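Local structure of OsmC family protein (Rhodothermus marinus, 5CML) at residues Thr49-Leu54 and Ala237-Glu242; Leu193-Thr199 and Phe221-Ala227. The protein is a carboxyl esterase that hydrolyses ester bonds, this chain being its alpha/beta-hydrolase domain, which the full-length protein joins to an OsmC domain. All blocks are in the same frame, centred on the assembly; numbering follows the deposited sequence.

Interaction 1 (Thr49-Leu54 and Ala237-Glu242)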
ATOM      1  N   THR A  49     -11.769  -8.028   1.613  1.00 23.46           N
ATOM      2  CA  THR A  49     -12.938  -7.306   1.137  1.00 23.38           C
ATOM      3  C   THR A  49     -12.551  -6.271   0.081  1.00 22.86           C
ATOM      4  O   THR A  49     -13.242  -6.147  -0.938  1.00 23.82           O
ATOM      5  CB  THR A  49     -13.689  -6.647   2.312  1.00 25.20           C
ATOM      6  OG1 THR A  49     -14.141  -7.663   3.213  1.00 26.55           O
ATOM      7  CG2 THR A  49     -14.909  -5.853   1.841  1.00 26.80           C
ATOM      8  N   ILE A  50     -11.441  -5.544   0.294  1.00 23.49           N
ATOM      9  CA  ILE A  50     -10.989  -4.579  -0.705  1.00 22.99           C
ATOM     10  C   ILE A  50     -10.612  -5.316  -1.984  1.00 23.25           C
ATOM     11  O   ILE A  50     -11.005  -4.930  -3.091  1.00 24.10           O
ATOM     12  CB  ILE A  50      -9.792  -3.774  -0.223  1.00 22.37           C
ATOM     13  CG1 ILE A  50     -10.235  -2.852   0.923  1.00 23.07           C
ATOM     14  CG2 ILE A  50      -9.172  -2.985  -1.367  1.00 24.50           C
ATOM     15  CD1 ILE A  50      -9.071  -2.222   1.696  1.00 23.41           C
ATOM     16  N   SER A  51      -9.837  -6.378  -1.821  1.00 24.71           N
ATOM     17  CA  SER A  51      -9.364  -7.132  -2.957  1.00 26.60           C
ATOM     18  C   SER A  51     -10.527  -7.728  -3.750  1.00 26.68           C
ATOM     19  O   SER A  51     -10.532  -7.694  -4.975  1.00 27.50           O
ATOM     20  CB  SER A  51      -8.401  -8.223  -2.494  1.00 32.47           C
ATOM     21  OG  SER A  51      -7.669  -8.677  -3.591  1.00 37.49           O
ATOM     22  N   ARG A  52     -11.533  -8.232  -3.047  1.00 26.90           N
ATOM     23  CA  ARG A  52     -12.703  -8.806  -3.696  1.00 26.48           C
ATOM     24  C   ARG A  52     -13.473  -7.736  -4.495  1.00 25.05           C
ATOM     25  O   ARG A  52     -13.925  -7.984  -5.600  1.00 25.10           O
ATOM     26  CB  ARG A  52     -13.590  -9.473  -2.657  1.00 29.58           C
ATOM     27  CG  ARG A  52     -14.651 -10.248  -3.258  1.00 33.18           C
ATOM     28  CD  ARG A  52     -15.301 -11.183  -2.276  1.00 37.53           C
ATOM     29  NE  ARG A  52     -15.913 -10.498  -1.151  1.00 39.93           N
ATOM     30  CZ  ARG A  52     -15.495 -10.576   0.112  1.00 43.17           C
ATOM     31  NH1 ARG A  52     -14.455 -11.335   0.448  1.00 44.61           N
ATOM     32  NH2 ARG A  52     -16.131  -9.902   1.052  1.00 41.78           N
ATOM     33  N   ALA A  53     -13.568  -6.517  -3.973  1.00 23.62           N
ATOM     34  CA  ALA A  53     -14.222  -5.471  -4.734  1.00 22.51           C
ATOM     35  C   ALA A  53     -13.489  -5.208  -6.045  1.00 22.70           C
ATOM     36  O   ALA A  53     -14.113  -4.961  -7.074  1.00 24.14           O
ATOM     37  CB  ALA A  53     -14.315  -4.173  -3.892  1.00 24.73           C
ATOM     38  N   LEU A  54     -12.158  -5.242  -5.998  1.00 21.10           N
ATOM     39  CA  LEU A  54     -11.350  -5.015  -7.190  1.00 20.67           C
ATOM     40  C   LEU A  54     -11.484  -6.176  -8.185  1.00 21.00           C
ATOM     41  O   LEU A  54     -11.658  -5.947  -9.381  1.00 22.33           O
ATOM     42  CB  LEU A  54      -9.889  -4.797  -6.795  1.00 21.79           C
ATOM     43  CG  LEU A  54      -9.664  -3.520  -5.974  1.00 23.19           C
ATOM     44  CD1 LEU A  54      -8.244  -3.450  -5.457  1.00 23.96           C
ATOM     45  CD2 LEU A  54      -9.958  -2.290  -6.793  1.00 24.02           C
ATOM     46  N   ALA A 237     -14.247  -1.104   4.239  1.00 21.91           N
ATOM     47  CA  ALA A 237     -13.330  -1.786   3.320  1.00 23.27           C
ATOM     48  C   ALA A 237     -13.979  -1.994   1.931  1.00 22.72           C
ATOM     49  O   ALA A 237     -13.340  -1.784   0.904  1.00 23.84           O
ATOM     50  CB  ALA A 237     -12.883  -3.134   3.908  1.00 23.95           C
ATOM     51  N   ALA A 238     -15.253  -2.374   1.896  1.00 23.75           N
ATOM     52  CA  ALA A 238     -15.935  -2.575   0.617  1.00 21.69           C
ATOM     53  C   ALA A 238     -16.036  -1.278  -0.179  1.00 21.20           C
ATOM     54  O   ALA A 238     -15.877  -1.260  -1.388  1.00 22.94           O
ATOM     55  CB  ALA A 238     -17.339  -3.163   0.842  1.00 22.94           C
ATOM     56  N   PHE A 239     -16.349  -0.211   0.536  1.00 21.21           N
ATOM     57  CA  PHE A 239     -16.425   1.147   0.003  1.00 21.89           C
ATOM     58  C   PHE A 239     -15.091   1.547  -0.647  1.00 20.75           C
ATOM     59  O   PHE A 239     -15.053   2.001  -1.791  1.00 21.23           O
ATOM     60  CB  PHE A 239     -16.808   2.054   1.172  1.00 23.59           C
ATOM     61  CG  PHE A 239     -16.724   3.534   0.920  1.00 22.78           C
ATOM     62  CD1 PHE A 239     -17.521   4.155  -0.030  1.00 24.15           C
ATOM     63  CD2 PHE A 239     -15.936   4.325   1.736  1.00 23.17           C
ATOM     64  CE1 PHE A 239     -17.516   5.541  -0.175  1.00 21.63           C
ATOM     65  CE2 PHE A 239     -15.914   5.716   1.582  1.00 23.83           C
ATOM     66  CZ  PHE A 239     -16.701   6.319   0.623  1.00 21.74           C
ATOM     67  N   VAL A 240     -14.000   1.348   0.080  1.00 19.82           N
ATOM     68  CA  VAL A 240     -12.682   1.689  -0.445  1.00 20.39           C
ATOM     69  C   VAL A 240     -12.417   0.903  -1.729  1.00 19.84           C
ATOM     70  O   VAL A 240     -12.062   1.481  -2.749  1.00 21.67           O
ATOM     71  CB  VAL A 240     -11.570   1.427   0.588  1.00 22.17           C
ATOM     72  CG1 VAL A 240     -10.168   1.557  -0.054  1.00 24.53           C
ATOM     73  CG2 VAL A 240     -11.691   2.405   1.739  1.00 24.11           C
ATOM     74  N   GLY A 241     -12.638  -0.398  -1.695  1.00 21.66           N
ATOM     75  CA  GLY A 241     -12.363  -1.236  -2.856  1.00 21.27           C
ATOM     76  C   GLY A 241     -13.200  -0.858  -4.081  1.00 20.97           C
ATOM     77  O   GLY A 241     -12.686  -0.781  -5.188  1.00 21.53           O
ATOM     78  N   GLU A 242     -14.488  -0.589  -3.881  1.00 21.59           N
ATOM     79  CA  GLU A 242     -15.396  -0.286  -5.001  1.00 21.44           C
ATOM     80  C   GLU A 242     -15.063   1.076  -5.621  1.00 19.92           C
ATOM     81  O   GLU A 242     -15.014   1.224  -6.839  1.00 21.21           O
ATOM     82  CB  GLU A 242     -16.877  -0.346  -4.546  1.00 26.74           C
ATOM     83  CG  GLU A 242     -17.302  -1.747  -4.153  1.00 33.33           C
ATOM     84  CD  GLU A 242     -18.754  -1.882  -3.761  1.00 39.23           C
ATOM     85  OE1 GLU A 242     -19.519  -0.900  -3.877  1.00 40.89           O
ATOM     86  OE2 GLU A 242     -19.152  -3.006  -3.379  1.00 43.14           O
TER
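Ile-50 and Gly-241 lie where helix 45-56 meets helix 234-252, two helices packed side by side on one face of the alpha/beta-hydrolase sheet. The short segments run in roughly the same direction, crossing at -35°, and their axes come within 7.5 Å, a close approach that small residues make possible. At the centre Gly-241 presents bare backbone: its CA is 4.2 Å from Ile-50 CA, and a beta carbon on this residue would collide with both Ala-53 CB and Ile-50 O. The methyl of Ala-53 lies against this bare backbone, its CB resting 3.5 Å from Gly-241 C, while Leu-54 comes in from the sheet side with the tip of its CD2 branch over Gly-241 O. Ile-50 meets the other helix with both branches of its beta carbon. CG1 presses on Ala-237 O at 3.3 Å, and CG2, turned away from the backbone N, reaches Gly-241 CA at 3.9 Å. Its neighbour Thr-49 divides its two ends: with chi1 at -61° OG1 folds back to bond Lys-45 O in its own helix, and CG2 faces the partner, 3.5 Å from Ala-238 N. Ala-237 CB meets Thr-49 CB at 3.9 Å, another place where a methyl suits the narrow spacing. Farther along, Ala-53 CB also touches Glu-242 at its backbone N and aliphatic CG, and Glu-242 O is held by Gln-57. The carbonyls of Ala-237 and Ala-238 already accept N-H groups of their own helix, so carbon groups can lie against them without leaving an acceptor unpaired; the helices are matched by close-fitting shape and van der Waals contact.

Interaction 2 (Leu193-Thr199 and Phe221-Ala227)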
ATOM      1  N   LEU A 193      -5.146   9.012  -5.775  1.00 17.47           N
ATOM      2  CA  LEU A 193      -6.370   8.967  -4.968  1.00 16.96           C
ATOM      3  C   LEU A 193      -6.010   8.662  -3.518  1.00 17.57           C
ATOM      4  O   LEU A 193      -5.430   7.618  -3.210  1.00 19.16           O
ATOM      5  CB  LEU A 193      -7.356   7.919  -5.531  1.00 18.20           C
ATOM      6  CG  LEU A 193      -8.585   7.634  -4.662  1.00 17.88           C
ATOM      7  CD1 LEU A 193      -9.426   8.918  -4.430  1.00 19.86           C
ATOM      8  CD2 LEU A 193      -9.448   6.536  -5.294  1.00 19.07           C
ATOM      9  N   LEU A 194      -6.311   9.605  -2.635  1.00 17.66           N
ATOM     10  CA  LEU A 194      -6.072   9.457  -1.213  1.00 18.29           C
ATOM     11  C   LEU A 194      -7.356   9.130  -0.474  1.00 17.78           C
ATOM     12  O   LEU A 194      -8.314   9.886  -0.573  1.00 20.09           O
ATOM     13  CB  LEU A 194      -5.523  10.761  -0.629  1.00 18.04           C
ATOM     14  CG  LEU A 194      -4.221  11.284  -1.233  1.00 20.28           C
ATOM     15  CD1 LEU A 194      -4.062  12.765  -0.907  1.00 23.16           C
ATOM     16  CD2 LEU A 194      -3.056  10.480  -0.693  1.00 23.21           C
ATOM     17  N   PHE A 195      -7.356   8.045   0.290  1.00 17.18           N
ATOM     18  CA  PHE A 195      -8.428   7.744   1.235  1.00 17.48           C
ATOM     19  C   PHE A 195      -7.936   8.009   2.634  1.00 15.84           C
ATOM     20  O   PHE A 195      -6.814   7.620   2.959  1.00 18.84           O
ATOM     21  CB  PHE A 195      -8.852   6.280   1.187  1.00 17.47           C
ATOM     22  CG  PHE A 195      -9.495   5.832  -0.097  1.00 17.73           C
ATOM     23  CD1 PHE A 195     -10.866   5.888  -0.258  1.00 17.99           C
ATOM     24  CD2 PHE A 195      -8.733   5.268  -1.112  1.00 18.80           C
ATOM     25  CE1 PHE A 195     -11.460   5.411  -1.435  1.00 18.99           C
ATOM     26  CE2 PHE A 195      -9.318   4.806  -2.269  1.00 18.23           C
ATOM     27  CZ  PHE A 195     -10.689   4.879  -2.427  1.00 19.14           C
ATOM     28  N   HIS A 196      -8.755   8.622   3.491  1.00 18.05           N
ATOM     29  CA  HIS A 196      -8.361   8.799   4.875  1.00 16.80           C
ATOM     30  C   HIS A 196      -9.578   9.051   5.732  1.00 18.19           C
ATOM     31  O   HIS A 196     -10.487   9.760   5.316  1.00 18.98           O
ATOM     32  CB  HIS A 196      -7.398   9.976   5.009  1.00 19.04           C
ATOM     33  CG  HIS A 196      -6.356   9.809   6.073  1.00 18.98           C
ATOM     34  ND1 HIS A 196      -5.013   9.754   5.776  1.00 18.49           N
ATOM     35  CD2 HIS A 196      -6.450   9.722   7.424  1.00 20.26           C
ATOM     36  CE1 HIS A 196      -4.317   9.633   6.895  1.00 20.60           C
ATOM     37  NE2 HIS A 196      -5.163   9.614   7.910  1.00 20.10           N
ATOM     38  N   SER A 197      -9.567   8.505   6.942  1.00 19.46           N
ATOM     39  CA  SER A 197     -10.625   8.779   7.902  1.00 19.33           C
ATOM     40  C   SER A 197     -10.324   9.998   8.752  1.00 21.08           C
ATOM     41  O   SER A 197      -9.237  10.105   9.328  1.00 21.73           O
ATOM     42  CB  SER A 197     -10.823   7.608   8.828  1.00 21.55           C
ATOM     43  OG  SER A 197     -11.731   7.968   9.831  1.00 23.50           O
ATOM     44  N   PRO A 198     -11.302  10.902   8.863  1.00 21.98           N
ATOM     45  CA  PRO A 198     -11.080  12.056   9.744  1.00 23.31           C
ATOM     46  C   PRO A 198     -10.912  11.612  11.188  1.00 26.89           C
ATOM     47  O   PRO A 198     -10.311  12.338  11.955  1.00 30.79           O
ATOM     48  CB  PRO A 198     -12.337  12.917   9.548  1.00 25.18           C
ATOM     49  CG  PRO A 198     -13.290  12.106   8.813  1.00 25.08           C
ATOM     50  CD  PRO A 198     -12.564  11.011   8.111  1.00 23.04           C
ATOM     51  N   THR A 199     -11.416  10.430  11.535  1.00 26.06           N
ATOM     52  CA  THR A 199     -11.346   9.940  12.912  1.00 29.35           C
ATOM     53  C   THR A 199     -10.187   8.951  13.126  1.00 26.98           C
ATOM     54  O   THR A 199     -10.122   8.278  14.151  1.00 29.41           O
ATOM     55  CB  THR A 199     -12.687   9.276  13.343  1.00 32.62           C
ATOM     56  OG1 THR A 199     -12.993   8.173  12.490  1.00 36.23           O
ATOM     57  CG2 THR A 199     -13.819  10.271  13.254  1.00 36.27           C
ATOM     58  N   PHE A 221      -9.370  13.000  -3.240  1.00 17.85           N
ATOM     59  CA  PHE A 221      -9.457  12.637  -1.837  1.00 16.30           C
ATOM     60  C   PHE A 221     -10.853  12.117  -1.513  1.00 16.66           C
ATOM     61  O   PHE A 221     -11.825  12.770  -1.841  1.00 16.93           O
ATOM     62  CB  PHE A 221      -9.164  13.835  -0.909  1.00 17.67           C
ATOM     63  CG  PHE A 221      -9.471  13.531   0.516  1.00 18.18           C
ATOM     64  CD1 PHE A 221      -8.582  12.795   1.273  1.00 19.47           C
ATOM     65  CD2 PHE A 221     -10.687  13.889   1.081  1.00 19.83           C
ATOM     66  CE1 PHE A 221      -8.882  12.446   2.573  1.00 20.02           C
ATOM     67  CE2 PHE A 221     -10.997  13.538   2.373  1.00 19.79           C
ATOM     68  CZ  PHE A 221     -10.110  12.817   3.127  1.00 19.58           C
ATOM     69  N   VAL A 222     -10.931  10.963  -0.861  1.00 17.46           N
ATOM     70  CA  VAL A 222     -12.200  10.415  -0.395  1.00 18.05           C
ATOM     71  C   VAL A 222     -12.155  10.206   1.113  1.00 18.81           C
ATOM     72  O   VAL A 222     -11.257   9.541   1.657  1.00 19.03           O
ATOM     73  CB  VAL A 222     -12.531   9.090  -1.136  1.00 18.95           C
ATOM     74  CG1 VAL A 222     -13.736   8.339  -0.487  1.00 19.63           C
ATOM     75  CG2 VAL A 222     -12.799   9.412  -2.577  1.00 19.57           C
ATOM     76  N   SER A 223     -13.127  10.807   1.783  1.00 19.84           N
ATOM     77  CA  SER A 223     -13.263  10.692   3.218  1.00 18.83           C
ATOM     78  C   SER A 223     -13.829   9.343   3.659  1.00 20.06           C
ATOM     79  O   SER A 223     -14.834   8.859   3.101  1.00 21.35           O
ATOM     80  CB  SER A 223     -14.163  11.820   3.735  1.00 19.40           C
ATOM     81  OG  SER A 223     -14.384  11.687   5.116  1.00 21.65           O
ATOM     82  N   LEU A 224     -13.209   8.746   4.675  1.00 20.72           N
ATOM     83  CA  LEU A 224     -13.715   7.483   5.252  1.00 23.21           C
ATOM     84  C   LEU A 224     -14.577   7.689   6.519  1.00 27.93           C
ATOM     85  O   LEU A 224     -14.810   6.750   7.274  1.00 29.77           O
ATOM     86  CB  LEU A 224     -12.548   6.540   5.569  1.00 21.00           C
ATOM     87  CG  LEU A 224     -11.687   6.156   4.369  1.00 23.38           C
ATOM     88  CD1 LEU A 224     -10.581   5.154   4.734  1.00 24.42           C
ATOM     89  CD2 LEU A 224     -12.577   5.591   3.275  1.00 24.58           C
ATOM     90  N   ASP A 225     -15.061   8.910   6.714  1.00 27.60           N
ATOM     91  CA  ASP A 225     -16.040   9.247   7.772  1.00 29.62           C
ATOM     92  C   ASP A 225     -15.620   8.756   9.174  1.00 32.41           C
ATOM     93  O   ASP A 225     -14.758   9.381   9.805  1.00 37.73           O
ATOM     94  CB  ASP A 225     -17.412   8.698   7.369  1.00 30.57           C
ATOM     95  CG  ASP A 225     -18.532   9.216   8.235  1.00 34.59           C
ATOM     96  OD1 ASP A 225     -18.299  10.154   9.047  1.00 34.92           O
ATOM     97  OD2 ASP A 225     -19.662   8.696   8.071  1.00 38.12           O
ATOM     98  N   GLN A 226     -16.192   7.656   9.658  1.00 31.07           N
ATOM     99  CA  GLN A 226     -15.935   7.177  11.029  1.00 30.01           C
ATOM    100  C   GLN A 226     -15.048   5.926  11.085  1.00 27.59           C
ATOM    101  O   GLN A 226     -14.959   5.257  12.109  1.00 27.64           O
ATOM    102  CB  GLN A 226     -17.259   6.865  11.741  1.00 33.84           C
ATOM    103  CG  GLN A 226     -18.220   8.035  11.897  1.00 37.74           C
ATOM    104  CD  GLN A 226     -17.680   9.135  12.791  1.00 41.01           C
ATOM    105  OE1 GLN A 226     -17.640  10.300  12.403  1.00 44.30           O
ATOM    106  NE2 GLN A 226     -17.276   8.772  14.002  1.00 41.32           N
ATOM    107  N   ALA A 227     -14.414   5.591   9.978  1.00 24.55           N
ATOM    108  CA  ALA A 227     -13.570   4.407   9.928  1.00 24.25           C
ATOM    109  C   ALA A 227     -12.338   4.554  10.820  1.00 23.68           C
ATOM    110  O   ALA A 227     -11.871   5.673  11.106  1.00 24.90           O
ATOM    111  CB  ALA A 227     -13.145   4.135   8.504  1.00 25.71           C
TER
HETATM  112  O   HOH W   1     -13.157   5.675  13.951  1.00 48.39           O
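The Phe-221 ring takes His-196 CB at its edge, in the ring plane, 3.8 Å from CE1. CG of Phe-221 stands opposite the backbone N (chi1 170°), which carries the ring across to strand 193-196, where Ala-208 of helix 206-214 also touches it. The imidazole of His-196 leads away from the contact and bonds Val-203 O through NE2. On the other sheet face the Phe-195 ring lies alongside Val-222, both side chains pointing the same way, with Phe-195 CD1 3.7 Å from Val-222 CB; Leu-224 CD2 and, against Val-222 CG2, Leu-193 CD1 extend this apolar patch. Between the faces run parallel-strand bonds, beginning with Val-222 N to Leu-194 O at 2.8 Å. Leu-224 N then bonds His-196 O from 50° out of the carbonyl plane, as the strands give way to loops. There Ser-197, a small residue with a hydroxyl, does two jobs: OG donates to Ala-227 O at 2.6 Å and accepts from Thr-199 N at 3.0 Å, an ST turn. With the hydroxyl gone, as in an alanine here, Thr-199 N is likely to lose its acceptor and Ala-227 O a donor, tying the turn less firmly to Ala-227. A second ST turn at Ser-223 leads into the type II' turn Leu-224 to Ala-227. Parallel strands joined through helix 206-214 form a beta-alpha-beta unit, and loops following such strands carry the catalytic acid and histidine in alpha/beta hydrolases.

The two contacts have centres about 14 Å apart, and helix 234-252 joins them. Along the chain the order is 49-54, 193-199, 221-227, 237-242, so interaction 2 is nested within the loop closed by interaction 1. The chain leaves edge strand 219-223, turns, and enters the helix, which supplies one half of interaction 1 and covers interaction 2: Val-240 CG2 meets Leu-224 CD2 at 3.6 Å, and Val-240 O lies 3.7 Å from Phe-195 CZ. The same helix also packs on helix 45-56, whose side chains also rest on strand 59-65. Helix 234-252 thereby ties the last strands of the eight-stranded sheet to the early part of the alpha/beta-hydrolase domain.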